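Local coordinates for factor essential for expression of methicillin resistance (Staphylococcus aureus, PDB 1LRZ), which adds glycines 2 and 3 of the pentaglycine interpeptide bridge of the staphylococcal peptidoglycan, using glycyl-tRNA as donor, at residues 26-36 with 227-235; 303-314 with 331-342. All coordinates share one frame; numbering follows the deposited sequence.

Contact 1 of 2, residues 26-36 with 227-235; sequences TVGHYELKLAE and NRLKYYKDR
Leu-32 and Tyr-231 cross at about a right angle in the apolar centre of this helix pair, each a knob set into the other helix. With CG trans to the backbone N (chi1 172°), Leu-32 sends its two methyls among Asn-227, Arg-228, Tyr-231 and Tyr-232. CD1 lies 3.4 Å from Asn-227 CB and also meets CD1 of Tyr-231, while CD2 sits over one face of the Arg-228 guanidinium, 3.4 Å from NH1. The Tyr-231 ring in turn drops among Gly-28, Glu-31, Leu-32 and Ala-35. One of its faces takes Leu-32 CA in a CH-pi contact, 4.2 Å from the ring centroid, and the aliphatic part of Lys-230 lies on the opposite face. Near the phenol end, Ala-35 CB packs 3.3 Å from Tyr-231 CZ.

These reciprocal knobs join helix 27-35 to the C-terminal end of helix 222-232; the axes of the short segments approach to 8.6 Å and their directions differ by 123°. Gly-28, which has no side chain, lies where the backbones come closest: its CA is 4.7 Å from that of Tyr-232 and also meets Tyr-231 O. Beside it the Tyr-232 ring, with Arg-228 CD over one face, runs alongside His-29 and meets the ring of Phe-319 on strand 310-320.

Polar contacts lie at two margins. At one, Asn-227 ND2 donates to the anti lone pair of Glu-36 OE2 over 3.1 Å, in a bent bond (136°) tilted from the amide plane; water 3 links the same oxygen to Arg-228 NH1. At the other, Glu-31 OE1 and Lys-233 NZ stay 4.1 Å apart, beyond a salt bridge, and are joined through water 2. Arg-235, close to Thr-26, forms a salt bridge with Asp-16.

Contact 2 of 2, residues 303-314 with 331-342; sequences LQEEHGNELPIS and GTSNAFRHFAGS
Phe-336 offers a face to Leu-311 and its edge to the ring face of His-307. CD2 of Leu-311 stands almost exactly over the ring centre of Phe-336, 3.5 Å from the centroid and 4° off the normal, a CH-pi contact on the face turned from Ala-335. The rim of the same ring points into the imidazole face of His-307, making a T-shaped pair with planes at 86° and centroids 5.3 Å apart. Leu-303 and the Phe-336 side chain run antiparallel past one another, with Leu-303 CD2 3.6 Å from Phe-336 CE2, and Leu-303 CD1 reaches the edge of Phe-339.

Ile-313 crosses both phenylalanines at about a right angle. Its chi1 of 59° wedges CG1 between the backbone N and carbonyl carbon, leaving CG2 for Phe-336 CB and carrying CD1 to Phe-339 CB and, in a tight contact of 3.4 Å, to Gly-341 CA. Ser-314 and Thr-332 form a non-hydrogen-bonded antiparallel pair, and Ser-314 OG and Thr-332 OG1 are joined by a 2.6 Å hydrogen bond; next to it Ser-333 N donates to Ile-313 O from above the carbonyl plane.

Ile-313 and Ser-314 form a classic beta bulge opposite Ala-241 of strand 236-244. The cluster thus fills the corner between the end of helix 277-307, the hairpin 310-320/325-332 and the turn into helix 341-355, with Phe-245 of helix 245-272 packed against Leu-303 and Leu-311.

In the fold
The two contacts lie in separate parts of one chain and do not touch, their centres 31 Å apart and their nearest atoms about 14 Å apart. Contact 1 packs helix 27-35, which lies against strands of the seven-stranded sheet, on helix 222-232, which leads into strand 236-244 of the nine-stranded sheet; it therefore ties the two sheet regions together. Arg-235, just before strand 236-244, bonds through its backbone to Ile-320, and Ala-241 within that strand pairs with Ile-313 and Ser-314 of contact 2. Contact 2 lies at the base of the long helical hairpin, where helix 245-272 leaves the sheet and helix 277-307 returns to it. No ligand marks a substrate site near either contact.

Contact 1 of 2, residues 26-36 with 227-235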
loop_
_atom_site.group_PDB
_atom_site.type_symbol
_atom_site.label_atom_id
_atom_site.label_comp_id
_atom_site.label_asym_id
_atom_site.label_seq_id
_atom_site.Cartn_x
_atom_site.Cartn_y
_atom_site.Cartn_z
ATOM N N THR A 26 -9.642 12.055 3.067
ATOM C CA THR A 26 -10.691 11.804 2.071
ATOM C C THR A 26 -12.090 11.851 2.686
ATOM O O THR A 26 -12.261 11.778 3.905
ATOM C CB THR A 26 -10.538 10.395 1.451
ATOM O OG1 THR A 26 -10.648 9.416 2.495
ATOM C CG2 THR A 26 -9.186 10.239 0.766
ATOM N N VAL A 27 -13.092 11.942 1.823
ATOM C CA VAL A 27 -14.474 11.976 2.276
ATOM C C VAL A 27 -14.826 10.638 2.921
ATOM O O VAL A 27 -15.517 10.592 3.947
ATOM C CB VAL A 27 -15.411 12.264 1.097
ATOM C CG1 VAL A 27 -16.866 12.095 1.518
ATOM C CG2 VAL A 27 -15.164 13.674 0.606
ATOM N N GLY A 28 -14.332 9.550 2.331
ATOM C CA GLY A 28 -14.599 8.236 2.889
ATOM C C GLY A 28 -14.054 8.100 4.307
ATOM O O GLY A 28 -14.691 7.490 5.167
ATOM N N HIS A 29 -12.875 8.662 4.573
ATOM C CA HIS A 29 -12.314 8.561 5.921
ATOM C C HIS A 29 -13.119 9.455 6.866
ATOM O O HIS A 29 -13.322 9.107 8.031
ATOM C CB HIS A 29 -10.836 8.966 5.939
ATOM C CG HIS A 29 -10.126 8.585 7.201
ATOM N ND1 HIS A 29 -9.699 9.510 8.131
ATOM C CD2 HIS A 29 -9.766 7.374 7.686
ATOM C CE1 HIS A 29 -9.102 8.885 9.130
ATOM N NE2 HIS A 29 -9.130 7.588 8.885
ATOM N N TYR A 30 -13.584 10.592 6.346
ATOM C CA TYR A 30 -14.401 11.537 7.110
ATOM C C TYR A 30 -15.669 10.834 7.587
ATOM O O TYR A 30 -16.037 10.912 8.765
ATOM C CB TYR A 30 -14.795 12.725 6.227
ATOM C CG TYR A 30 -15.827 13.664 6.830
ATOM C CD1 TYR A 30 -15.540 14.409 7.971
ATOM C CD2 TYR A 30 -17.072 13.844 6.221
ATOM C CE1 TYR A 30 -16.461 15.318 8.498
ATOM C CE2 TYR A 30 -18.007 14.758 6.736
ATOM C CZ TYR A 30 -17.691 15.490 7.875
ATOM O OH TYR A 30 -18.594 16.401 8.385
ATOM N N GLU A 31 -16.332 10.148 6.657
ATOM C CA GLU A 31 -17.561 9.433 6.971
ATOM C C GLU A 31 -17.289 8.266 7.912
ATOM O O GLU A 31 -18.107 7.955 8.781
ATOM C CB GLU A 31 -18.231 8.960 5.683
ATOM C CG GLU A 31 -18.540 10.114 4.750
ATOM C CD GLU A 31 -19.446 9.726 3.604
ATOM O OE1 GLU A 31 -19.531 8.519 3.301
ATOM O OE2 GLU A 31 -20.066 10.627 2.996
ATOM N N LEU A 32 -16.132 7.633 7.750
ATOM C CA LEU A 32 -15.751 6.525 8.614
ATOM C C LEU A 32 -15.632 7.012 10.063
ATOM O O LEU A 32 -16.246 6.451 10.971
ATOM C CB LEU A 32 -14.407 5.938 8.177
ATOM C CG LEU A 32 -13.830 4.899 9.144
ATOM C CD1 LEU A 32 -14.828 3.776 9.344
ATOM C CD2 LEU A 32 -12.534 4.348 8.591
ATOM N N LYS A 33 -14.837 8.057 10.276
ATOM C CA LYS A 33 -14.646 8.596 11.615
ATOM C C LYS A 33 -15.963 9.057 12.240
ATOM O O LYS A 33 -16.196 8.843 13.432
ATOM C CB LYS A 33 -13.632 9.745 11.572
ATOM C CG LYS A 33 -12.201 9.292 11.316
ATOM C CD LYS A 33 -11.717 8.429 12.470
ATOM C CE LYS A 33 -10.234 8.122 12.374
ATOM N NZ LYS A 33 -9.777 7.346 13.568
ATOM N N LEU A 34 -16.820 9.689 11.440
ATOM C CA LEU A 34 -18.117 10.144 11.932
ATOM C C LEU A 34 -18.917 8.924 12.376
ATOM O O LEU A 34 -19.523 8.923 13.445
ATOM C CB LEU A 34 -18.893 10.886 10.837
ATOM C CG LEU A 34 -18.486 12.336 10.558
ATOM C CD1 LEU A 34 -19.342 12.911 9.436
ATOM C CD2 LEU A 34 -18.644 13.165 11.837
ATOM N N ALA A 35 -18.901 7.887 11.545
ATOM C CA ALA A 35 -19.620 6.659 11.842
ATOM C C ALA A 35 -19.106 6.017 13.128
ATOM O O ALA A 35 -19.883 5.453 13.892
ATOM C CB ALA A 35 -19.488 5.684 10.678
ATOM N N GLU A 36 -17.803 6.101 13.370
ATOM C CA GLU A 36 -17.244 5.513 14.575
ATOM C C GLU A 36 -17.433 6.431 15.780
ATOM O O GLU A 36 -16.920 6.157 16.859
ATOM C CB GLU A 36 -15.765 5.172 14.379
ATOM C CG GLU A 36 -15.536 4.152 13.262
ATOM C CD GLU A 36 -14.090 3.689 13.149
ATOM O OE1 GLU A 36 -13.177 4.506 13.399
ATOM O OE2 GLU A 36 -13.863 2.509 12.794
ATOM N N ASN A 227 -14.998 -1.767 8.259
ATOM C CA ASN A 227 -15.393 -0.368 8.119
ATOM C C ASN A 227 -14.733 0.331 6.936
ATOM O O ASN A 227 -15.350 1.189 6.307
ATOM C CB ASN A 227 -15.122 0.419 9.408
ATOM C CG ASN A 227 -16.098 0.060 10.525
ATOM O OD1 ASN A 227 -17.226 -0.372 10.261
ATOM N ND2 ASN A 227 -15.677 0.253 11.774
ATOM N N ARG A 228 -13.491 -0.035 6.628
ATOM C CA ARG A 228 -12.791 0.577 5.500
ATOM C C ARG A 228 -13.515 0.174 4.212
ATOM O O ARG A 228 -13.759 1.003 3.337
ATOM C CB ARG A 228 -11.329 0.115 5.458
ATOM C CG ARG A 228 -10.526 0.433 6.714
ATOM C CD ARG A 228 -10.464 1.914 6.933
ATOM N NE ARG A 228 -9.693 2.303 8.114
ATOM C CZ ARG A 228 -10.042 2.046 9.372
ATOM N NH1 ARG A 228 -11.155 1.377 9.655
ATOM N NH2 ARG A 228 -9.297 2.516 10.357
ATOM N N LEU A 229 -13.859 -1.102 4.094
ATOM C CA LEU A 229 -14.584 -1.565 2.916
ATOM C C LEU A 229 -15.873 -0.777 2.755
ATOM O O LEU A 229 -16.175 -0.268 1.679
ATOM C CB LEU A 229 -14.942 -3.045 3.041
ATOM C CG LEU A 229 -13.875 -4.084 2.705
ATOM C CD1 LEU A 229 -14.513 -5.490 2.749
ATOM C CD2 LEU A 229 -13.323 -3.816 1.310
ATOM N N LYS A 230 -16.625 -0.676 3.847
ATOM C CA LYS A 230 -17.904 0.022 3.841
ATOM C C LYS A 230 -17.846 1.514 3.504
ATOM O O LYS A 230 -18.608 1.984 2.661
ATOM C CB LYS A 230 -18.587 -0.164 5.195
ATOM C CG LYS A 230 -19.967 0.443 5.298
ATOM C CD LYS A 230 -20.507 0.260 6.706
ATOM C CE LYS A 230 -21.929 0.782 6.847
ATOM N NZ LYS A 230 -22.375 0.722 8.276
ATOM N N TYR A 231 -16.948 2.257 4.147
ATOM C CA TYR A 231 -16.876 3.695 3.909
ATOM C C TYR A 231 -15.943 4.192 2.809
ATOM O O TYR A 231 -16.173 5.262 2.252
ATOM C CB TYR A 231 -16.580 4.425 5.221
ATOM C CG TYR A 231 -17.649 4.184 6.273
ATOM C CD1 TYR A 231 -17.505 3.167 7.216
ATOM C CD2 TYR A 231 -18.838 4.921 6.274
ATOM C CE1 TYR A 231 -18.515 2.879 8.134
ATOM C CE2 TYR A 231 -19.866 4.638 7.191
ATOM C CZ TYR A 231 -19.692 3.610 8.113
ATOM O OH TYR A 231 -20.698 3.276 8.991
ATOM N N TYR A 232 -14.900 3.435 2.486
ATOM C CA TYR A 232 -13.982 3.857 1.432
ATOM C C TYR A 232 -14.552 3.474 0.069
ATOM O O TYR A 232 -14.198 4.061 -0.947
ATOM C CB TYR A 232 -12.609 3.205 1.622
ATOM C CG TYR A 232 -11.753 3.803 2.729
ATOM C CD1 TYR A 232 -12.282 4.709 3.655
ATOM C CD2 TYR A 232 -10.411 3.440 2.859
ATOM C CE1 TYR A 232 -11.487 5.241 4.685
ATOM C CE2 TYR A 232 -9.615 3.959 3.877
ATOM C CZ TYR A 232 -10.158 4.857 4.785
ATOM O OH TYR A 232 -9.360 5.354 5.785
ATOM N N LYS A 233 -15.421 2.465 0.059
ATOM C CA LYS A 233 -16.076 1.995 -1.159
ATOM C C LYS A 233 -15.138 1.651 -2.312
ATOM O O LYS A 233 -14.433 0.643 -2.249
ATOM C CB LYS A 233 -17.130 3.019 -1.600
ATOM C CG LYS A 233 -18.264 3.157 -0.570
ATOM C CD LYS A 233 -19.138 4.377 -0.806
ATOM C CE LYS A 233 -20.069 4.606 0.379
ATOM N NZ LYS A 233 -20.722 5.945 0.302
ATOM N N ASP A 234 -15.117 2.461 -3.364
ATOM C CA ASP A 234 -14.250 2.145 -4.492
ATOM C C ASP A 234 -12.799 2.546 -4.281
ATOM O O ASP A 234 -11.961 2.315 -5.154
ATOM C CB ASP A 234 -14.751 2.798 -5.771
ATOM C CG ASP A 234 -14.835 4.298 -5.654
ATOM O OD1 ASP A 234 -14.709 4.977 -6.690
ATOM O OD2 ASP A 234 -15.035 4.788 -4.530
ATOM N N ARG A 235 -12.497 3.142 -3.135
ATOM C CA ARG A 235 -11.124 3.539 -2.861
ATOM C C ARG A 235 -10.370 2.489 -2.060
ATOM O O ARG A 235 -9.308 2.748 -1.490
ATOM C CB ARG A 235 -11.104 4.907 -2.195
ATOM C CG ARG A 235 -11.796 5.910 -3.109
ATOM C CD ARG A 235 -11.227 7.269 -2.996
ATOM N NE ARG A 235 -11.864 8.197 -3.925
ATOM C CZ ARG A 235 -11.474 9.456 -4.066
ATOM N NH1 ARG A 235 -12.095 10.262 -4.923
ATOM N NH2 ARG A 235 -10.449 9.901 -3.348
HETATM O O HOH W 1 -18.450 6.525 2.496
HETATM O O HOH W 2 -18.981 8.482 0.262
HETATM O O HOH W 3 -11.278 1.731 12.841
#

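Contact 2 of 2, residues 303-314 with 331-342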
loop_
_atom_site.group_PDB
_atom_site.type_symbol
_atom_site.label_atom_id
_atom_site.label_comp_id
_atom_site.label_asym_id
_atom_site.label_seq_id
_atom_site.Cartn_x
_atom_site.Cartn_y
_atom_site.Cartn_z
ATOM N N LEU A 303 -4.385 -31.543 -4.065
ATOM C CA LEU A 303 -4.688 -30.313 -3.336
ATOM C C LEU A 303 -6.184 -30.021 -3.355
ATOM O O LEU A 303 -6.755 -29.589 -2.350
ATOM C CB LEU A 303 -3.920 -29.123 -3.928
ATOM C CG LEU A 303 -2.404 -29.097 -3.706
ATOM C CD1 LEU A 303 -1.806 -27.957 -4.516
ATOM C CD2 LEU A 303 -2.083 -28.924 -2.218
ATOM N N GLN A 304 -6.816 -30.272 -4.497
ATOM C CA GLN A 304 -8.247 -30.033 -4.649
ATOM C C GLN A 304 -9.032 -30.881 -3.649
ATOM O O GLN A 304 -9.962 -30.393 -3.008
ATOM C CB GLN A 304 -8.696 -30.365 -6.074
ATOM C CG GLN A 304 -10.166 -30.074 -6.351
ATOM C CD GLN A 304 -10.607 -30.500 -7.746
ATOM O OE1 GLN A 304 -11.390 -29.805 -8.401
ATOM N NE2 GLN A 304 -10.116 -31.649 -8.201
ATOM N N GLU A 305 -8.657 -32.149 -3.505
ATOM C CA GLU A 305 -9.361 -33.015 -2.569
ATOM C C GLU A 305 -9.137 -32.597 -1.125
ATOM O O GLU A 305 -10.042 -32.679 -0.304
ATOM C CB GLU A 305 -8.941 -34.475 -2.747
ATOM C CG GLU A 305 -9.345 -35.060 -4.090
ATOM C CD GLU A 305 -9.425 -36.577 -4.073
ATOM O OE1 GLU A 305 -8.448 -37.219 -3.620
ATOM O OE2 GLU A 305 -10.463 -37.124 -4.518
ATOM N N GLU A 306 -7.933 -32.146 -0.805
ATOM C CA GLU A 306 -7.659 -31.733 0.558
ATOM C C GLU A 306 -8.223 -30.360 0.928
ATOM O O GLU A 306 -8.777 -30.187 2.015
ATOM C CB GLU A 306 -6.157 -31.741 0.823
ATOM C CG GLU A 306 -5.759 -30.941 2.056
ATOM C CD GLU A 306 -4.330 -31.190 2.487
ATOM O OE1 GLU A 306 -3.427 -31.160 1.621
ATOM O OE2 GLU A 306 -4.107 -31.409 3.698
ATOM N N HIS A 307 -8.105 -29.397 0.019
ATOM C CA HIS A 307 -8.546 -28.033 0.307
ATOM C C HIS A 307 -9.840 -27.573 -0.345
ATOM O O HIS A 307 -10.399 -26.560 0.055
ATOM C CB HIS A 307 -7.432 -27.052 -0.081
ATOM C CG HIS A 307 -6.084 -27.427 0.450
ATOM N ND1 HIS A 307 -5.673 -27.118 1.729
ATOM C CD2 HIS A 307 -5.066 -28.118 -0.115
ATOM C CE1 HIS A 307 -4.460 -27.604 1.929
ATOM N NE2 HIS A 307 -4.069 -28.216 0.825
ATOM N N GLY A 308 -10.324 -28.301 -1.341
ATOM C CA GLY A 308 -11.532 -27.870 -2.021
ATOM C C GLY A 308 -11.139 -27.316 -3.378
ATOM O O GLY A 308 -9.954 -27.278 -3.698
ATOM N N ASN A 309 -12.097 -26.860 -4.177
ATOM C CA ASN A 309 -11.742 -26.371 -5.500
ATOM C C ASN A 309 -11.019 -25.023 -5.560
ATOM O O ASN A 309 -10.357 -24.734 -6.557
ATOM C CB ASN A 309 -12.965 -26.330 -6.412
ATOM C CG ASN A 309 -12.582 -26.123 -7.861
ATOM O OD1 ASN A 309 -12.993 -25.151 -8.494
ATOM N ND2 ASN A 309 -11.779 -27.033 -8.392
ATOM N N GLU A 310 -11.155 -24.192 -4.528
ATOM C CA GLU A 310 -10.444 -22.914 -4.532
ATOM C C GLU A 310 -9.412 -22.845 -3.424
ATOM O O GLU A 310 -9.742 -22.948 -2.244
ATOM C CB GLU A 310 -11.369 -21.699 -4.376
ATOM C CG GLU A 310 -10.553 -20.393 -4.533
ATOM C CD GLU A 310 -11.342 -19.107 -4.325
ATOM O OE1 GLU A 310 -11.624 -18.739 -3.160
ATOM O OE2 GLU A 310 -11.665 -18.454 -5.335
ATOM N N LEU A 311 -8.155 -22.671 -3.814
ATOM C CA LEU A 311 -7.083 -22.561 -2.842
ATOM C C LEU A 311 -6.591 -21.117 -2.797
ATOM O O LEU A 311 -5.956 -20.633 -3.742
ATOM C CB LEU A 311 -5.912 -23.480 -3.202
ATOM C CG LEU A 311 -4.784 -23.430 -2.163
ATOM C CD1 LEU A 311 -5.307 -23.957 -0.834
ATOM C CD2 LEU A 311 -3.584 -24.245 -2.628
ATOM N N PRO A 312 -6.912 -20.397 -1.713
ATOM C CA PRO A 312 -6.465 -19.006 -1.590
ATOM C C PRO A 312 -5.004 -19.081 -1.185
ATOM O O PRO A 312 -4.663 -19.853 -0.288
ATOM C CB PRO A 312 -7.357 -18.452 -0.483
ATOM C CG PRO A 312 -7.569 -19.649 0.400
ATOM C CD PRO A 312 -7.800 -20.775 -0.596
ATOM N N ILE A 313 -4.136 -18.307 -1.836
ATOM C CA ILE A 313 -2.717 -18.374 -1.493
ATOM C C ILE A 313 -2.044 -17.072 -1.048
ATOM O O ILE A 313 -0.972 -17.102 -0.442
ATOM C CB ILE A 313 -1.924 -18.987 -2.651
ATOM C CG1 ILE A 313 -2.109 -18.153 -3.917
ATOM C CG2 ILE A 313 -2.416 -20.424 -2.893
ATOM C CD1 ILE A 313 -1.157 -18.548 -5.035
ATOM N N SER A 314 -2.669 -15.934 -1.340
ATOM C CA SER A 314 -2.111 -14.643 -0.938
ATOM C C SER A 314 -3.201 -13.584 -1.089
ATOM O O SER A 314 -4.080 -13.707 -1.943
ATOM C CB SER A 314 -0.899 -14.295 -1.822
ATOM O OG SER A 314 -0.192 -13.162 -1.334
ATOM N N GLY A 331 -0.870 -10.777 3.320
ATOM C CA GLY A 331 -0.290 -11.996 3.844
ATOM C C GLY A 331 -0.274 -13.068 2.774
ATOM O O GLY A 331 -1.048 -13.006 1.807
ATOM N N THR A 332 0.610 -14.045 2.947
ATOM C CA THR A 332 0.744 -15.144 2.002
ATOM C C THR A 332 0.871 -16.478 2.745
ATOM O O THR A 332 1.540 -16.562 3.769
ATOM C CB THR A 332 1.973 -14.927 1.105
ATOM O OG1 THR A 332 1.768 -13.747 0.322
ATOM C CG2 THR A 332 2.196 -16.122 0.172
ATOM N N SER A 333 0.212 -17.513 2.234
ATOM C CA SER A 333 0.271 -18.823 2.864
ATOM C C SER A 333 1.684 -19.404 2.777
ATOM O O SER A 333 2.248 -19.522 1.689
ATOM C CB SER A 333 -0.715 -19.770 2.182
ATOM O OG SER A 333 -0.500 -21.107 2.599
ATOM N N ASN A 334 2.252 -19.768 3.921
ATOM C CA ASN A 334 3.600 -20.337 3.948
ATOM C C ASN A 334 3.704 -21.631 3.160
ATOM O O ASN A 334 4.713 -21.890 2.509
ATOM C CB ASN A 334 4.033 -20.609 5.390
ATOM C CG ASN A 334 4.107 -19.343 6.220
ATOM O OD1 ASN A 334 4.804 -18.397 5.858
ATOM N ND2 ASN A 334 3.386 -19.320 7.341
ATOM N N ALA A 335 2.654 -22.441 3.213
ATOM C CA ALA A 335 2.652 -23.726 2.522
ATOM C C ALA A 335 2.637 -23.631 1.002
ATOM O O ALA A 335 3.090 -24.546 0.315
ATOM C CB ALA A 335 1.461 -24.562 2.996
ATOM N N PHE A 336 2.130 -22.529 0.466
ATOM C CA PHE A 336 2.057 -22.411 -0.980
ATOM C C PHE A 336 2.814 -21.242 -1.569
ATOM O O PHE A 336 2.434 -20.717 -2.620
ATOM C CB PHE A 336 0.592 -22.369 -1.410
ATOM C CG PHE A 336 -0.203 -23.534 -0.906
ATOM C CD1 PHE A 336 -1.134 -23.370 0.106
ATOM C CD2 PHE A 336 0.025 -24.812 -1.409
ATOM C CE1 PHE A 336 -1.832 -24.458 0.616
ATOM C CE2 PHE A 336 -0.670 -25.913 -0.905
ATOM C CZ PHE A 336 -1.597 -25.733 0.110
ATOM N N ARG A 337 3.891 -20.841 -0.900
ATOM C CA ARG A 337 4.710 -19.743 -1.387
ATOM C C ARG A 337 5.281 -20.037 -2.768
ATOM O O ARG A 337 5.517 -19.119 -3.552
ATOM C CB ARG A 337 5.861 -19.453 -0.423
ATOM C CG ARG A 337 5.445 -18.637 0.779
ATOM C CD ARG A 337 6.638 -18.111 1.553
ATOM N NE ARG A 337 6.205 -17.420 2.766
ATOM C CZ ARG A 337 5.614 -16.227 2.780
ATOM N NH1 ARG A 337 5.391 -15.577 1.643
ATOM N NH2 ARG A 337 5.235 -15.687 3.934
ATOM N N HIS A 338 5.490 -21.314 -3.074
ATOM C CA HIS A 338 6.055 -21.672 -4.363
ATOM C C HIS A 338 5.139 -21.328 -5.535
ATOM O O HIS A 338 5.579 -21.331 -6.685
ATOM C CB HIS A 338 6.465 -23.159 -4.389
ATOM C CG HIS A 338 5.330 -24.113 -4.188
ATOM N ND1 HIS A 338 4.588 -24.624 -5.233
ATOM C CD2 HIS A 338 4.801 -24.643 -3.057
ATOM C CE1 HIS A 338 3.651 -25.425 -4.756
ATOM N NE2 HIS A 338 3.759 -25.454 -3.438
ATOM N N PHE A 339 3.875 -21.021 -5.253
ATOM C CA PHE A 339 2.949 -20.638 -6.324
ATOM C C PHE A 339 3.087 -19.141 -6.634
ATOM O O PHE A 339 2.503 -18.644 -7.599
ATOM C CB PHE A 339 1.499 -20.953 -5.952
ATOM C CG PHE A 339 1.103 -22.383 -6.205
ATOM C CD1 PHE A 339 0.772 -23.228 -5.147
ATOM C CD2 PHE A 339 1.057 -22.884 -7.505
ATOM C CE1 PHE A 339 0.394 -24.564 -5.384
ATOM C CE2 PHE A 339 0.683 -24.212 -7.757
ATOM C CZ PHE A 339 0.351 -25.051 -6.694
ATOM N N ALA A 340 3.839 -18.430 -5.794
ATOM C CA ALA A 340 4.095 -16.999 -5.996
ATOM C C ALA A 340 2.858 -16.104 -5.964
ATOM O O ALA A 340 2.779 -15.101 -6.688
ATOM C CB ALA A 340 4.842 -16.795 -7.320
ATOM N N GLY A 341 1.897 -16.460 -5.120
ATOM C CA GLY A 341 0.693 -15.661 -5.012
ATOM C C GLY A 341 1.003 -14.218 -4.651
ATOM O O GLY A 341 0.329 -13.288 -5.100
ATOM N N SER A 342 2.040 -14.030 -3.843
ATOM C CA SER A 342 2.446 -12.703 -3.403
ATOM C C SER A 342 2.772 -11.792 -4.588
ATOM O O SER A 342 2.404 -10.612 -4.617
ATOM C CB SER A 342 3.684 -12.827 -2.513
ATOM O OG SER A 342 3.993 -11.569 -1.945
#